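PDB 2WDD: sulfur oxidation protein soxB from Thermus thermophilus, which probably hydrolyses the sulfur-sulfur bond of cysteine S-thiosulfonate intermediates in the Sox sulfur oxidation pathway, at a site with two manganese ions. Local coordinates for residues A213-S218 and V258-H263. Numbering follows the deposited sequence. Where two conformers were deposited one is given.
With MN (manganese (II) ion), chain H.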
ATOM      1  N   ALA A 213      25.283   4.218   3.125  1.00 12.34           N
ATOM      2  CA  ALA A 213      24.739   4.090   1.771  1.00 12.25           C
ATOM      3  C   ALA A 213      23.238   3.798   1.837  1.00 15.07           C
ATOM      4  O   ALA A 213      22.808   2.935   2.599  1.00 15.18           O
ATOM      5  CB  ALA A 213      25.428   2.953   1.023  1.00 13.14           C
ATOM      6  N   VAL A 214      22.470   4.477   0.984  1.00 10.73           N
ATOM      7  CA  VAL A 214      21.041   4.202   0.818  1.00 10.11           C
ATOM      8  C   VAL A 214      20.950   3.607  -0.589  1.00 13.10           C
ATOM      9  O   VAL A 214      21.272   4.282  -1.577  1.00 13.00           O
ATOM     10  CB  VAL A 214      20.179   5.473   0.905  1.00 12.50           C
ATOM     11  CG1 VAL A 214      18.689   5.153   0.630  1.00 11.84           C
ATOM     12  CG2 VAL A 214      20.309   6.136   2.266  1.00 12.18           C
ATOM     13  N   VAL A 215      20.586   2.332  -0.671  1.00 10.48           N
ATOM     14  CA  VAL A 215      20.427   1.634  -1.947  1.00  9.99           C
ATOM     15  C   VAL A 215      18.928   1.589  -2.214  1.00 13.07           C
ATOM     16  O   VAL A 215      18.150   1.381  -1.287  1.00 12.86           O
ATOM     17  CB  VAL A 215      20.991   0.195  -1.869  1.00 12.92           C
ATOM     18  CG1 VAL A 215      20.824  -0.550  -3.203  1.00 12.74           C
ATOM     19  CG2 VAL A 215      22.451   0.211  -1.401  1.00 12.89           C
ATOM     20  N   GLY A 216      18.510   1.799  -3.458  1.00 10.61           N
ATOM     21  CA  GLY A 216      17.094   1.745  -3.770  1.00 10.83           C
ATOM     22  C   GLY A 216      16.676   0.537  -4.591  1.00 12.88           C
ATOM     23  O   GLY A 216      17.402   0.063  -5.466  1.00 12.38           O
ATOM     24  N   ALA A 217      15.470   0.052  -4.323  1.00  9.75           N
ATOM     25  CA  ALA A 217      14.891  -1.045  -5.097  1.00  9.66           C
ATOM     26  C   ALA A 217      13.432  -0.738  -5.390  1.00 11.90           C
ATOM     27  O   ALA A 217      12.656  -0.474  -4.475  1.00 10.77           O
ATOM     28  CB  ALA A 217      15.009  -2.369  -4.366  1.00 10.94           C
ATOM     29  N   SER A 218      13.085  -0.700  -6.673  1.00  9.43           N
ATOM     30  CA  SER A 218      11.695  -0.492  -7.076  1.00  9.05           C
ATOM     31  C   SER A 218      10.984  -1.844  -7.221  1.00 11.96           C
ATOM     32  O   SER A 218      11.616  -2.897  -7.306  1.00 11.19           O
ATOM     33  CB  SER A 218      11.626   0.295  -8.383  1.00 10.65           C
ATOM     34  OG  SER A 218      11.881   1.664  -8.139  1.00 12.76           O
ATOM     35  N   VAL A 258      24.833  -0.108   5.229  1.00 13.29           N
ATOM     36  CA  VAL A 258      24.018  -0.108   4.021  1.00 11.97           C
ATOM     37  C   VAL A 258      22.538  -0.263   4.351  1.00 14.33           C
ATOM     38  O   VAL A 258      22.144  -1.200   5.038  1.00 13.70           O
ATOM     39  CB  VAL A 258      24.489  -1.213   3.048  1.00 14.72           C
ATOM     40  CG1 VAL A 258      23.540  -1.324   1.838  1.00 13.77           C
ATOM     41  CG2 VAL A 258      25.924  -0.944   2.586  1.00 14.99           C
ATOM     42  N   VAL A 259      21.736   0.671   3.860  1.00 10.71           N
ATOM     43  CA  VAL A 259      20.291   0.653   4.062  0.50  9.46           C
ATOM     44  C   VAL A 259      19.641   0.446   2.700  1.00 14.09           C
ATOM     45  O   VAL A 259      19.955   1.175   1.761  1.00 12.97           O
ATOM     46  CB  VAL A 259      19.802   1.994   4.658  0.50 11.85           C
ATOM     47  CG1 VAL A 259      18.272   1.984   4.851  0.50 11.81           C
ATOM     48  CG2 VAL A 259      20.531   2.309   5.963  0.50 10.96           C
ATOM     49  N   LEU A 260      18.732  -0.523   2.596  1.00 11.42           N
ATOM     50  CA  LEU A 260      18.006  -0.736   1.344  1.00 10.21           C
ATOM     51  C   LEU A 260      16.623  -0.094   1.485  1.00 11.98           C
ATOM     52  O   LEU A 260      15.853  -0.505   2.335  1.00 10.12           O
ATOM     53  CB  LEU A 260      17.841  -2.232   1.034  1.00  9.92           C
ATOM     54  CG  LEU A 260      17.027  -2.540  -0.235  1.00 12.85           C
ATOM     55  CD1 LEU A 260      17.813  -2.108  -1.480  1.00 13.07           C
ATOM     56  CD2 LEU A 260      16.681  -4.011  -0.316  1.00 12.18           C
ATOM     57  N   LEU A 261      16.342   0.935   0.682  1.00 10.19           N
ATOM     58  CA  LEU A 261      15.036   1.608   0.645  1.00  9.72           C
ATOM     59  C   LEU A 261      14.290   0.814  -0.420  1.00 11.70           C
ATOM     60  O   LEU A 261      14.588   0.922  -1.610  1.00 10.72           O
ATOM     61  CB  LEU A 261      15.204   3.059   0.176  1.00  9.33           C
ATOM     62  CG  LEU A 261      13.960   3.942   0.052  1.00 11.77           C
ATOM     63  CD1 LEU A 261      13.195   4.020   1.369  1.00 10.36           C
ATOM     64  CD2 LEU A 261      14.382   5.330  -0.401  1.00 11.63           C
ATOM     65  N   SER A 262      13.418  -0.080   0.032  1.00  9.03           N
ATOM     66  CA  SER A 262      12.797  -1.070  -0.836  1.00  8.57           C
ATOM     67  C   SER A 262      11.316  -0.935  -1.127  1.00 10.74           C
ATOM     68  O   SER A 262      10.517  -0.570  -0.255  1.00  9.93           O
ATOM     69  CB  SER A 262      12.977  -2.435  -0.162  1.00 10.51           C
ATOM     70  OG  SER A 262      12.555  -3.494  -0.999  1.00 11.62           O
ATOM     71  N   HIS A 263      10.949  -1.327  -2.345  1.00  8.24           N
ATOM     72  CA  HIS A 263       9.547  -1.451  -2.711  1.00  7.16           C
ATOM     73  C   HIS A 263       9.329  -2.864  -3.258  1.00 10.51           C
ATOM     74  O   HIS A 263       8.510  -3.067  -4.147  1.00 10.32           O
ATOM     75  CB  HIS A 263       9.044  -0.391  -3.692  1.00  7.76           C
ATOM     76  CG  HIS A 263       7.571  -0.153  -3.581  1.00  9.24           C
ATOM     77  ND1 HIS A 263       7.039   0.910  -2.878  1.00 10.32           N
ATOM     78  CD2 HIS A 263       6.518  -0.900  -3.993  1.00  9.77           C
ATOM     79  CE1 HIS A 263       5.719   0.813  -2.880  1.00  9.50           C
ATOM     80  NE2 HIS A 263       5.378  -0.272  -3.551  1.00  9.79           N
TER
HETATM   81 MN    MN H1581       3.425  -0.996  -4.130  0.90  7.88          MN
HETATM   82  O   HOH W   1       1.957  -1.165  -2.618  0.75  7.96           O
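Val258, in register with Ala213 in the parallel pairing of strands 210-217 and 257-262, packs CG1 3.7 Å from CG2 of Val215, on the face that also carries Ala213 and Ala217. Helix 240-252 lies in the connection between the strands, a beta-alpha-beta crossover. Val259 turns both its N and its O to strand 210-217: N donates to Ala213 O and O accepts from Val215 N, both bonds 2.8 Å and nearly straight. With CG anti to the backbone N (chi1 177°) and chi2 at 69°, Leu260 brings CD1 against Val215 CG1 (3.8 Å) and Ala217 CB (4.0 Å). On the other face CB of Leu261 meets Val214 CG1; Leu261 N donates to Val215 O (2.7 Å) and Leu261 O accepts from Ala217 N. Ser262 turns its OG to Asp269 and the backbone N of Asn264. The last rung, His263 N to Ala217 O (2.9 Å), is more bent, 135° at the hydrogen, where the strand gives way to loop. Just past this C-terminal strand end the imidazole reaches manganese with NE2 (2.2 Å), joining Asp132, His163 and His286, while ND1 bonds Gly130 O, which helps fix the ring's rotation and probably makes NE2 a stronger donor to the metal.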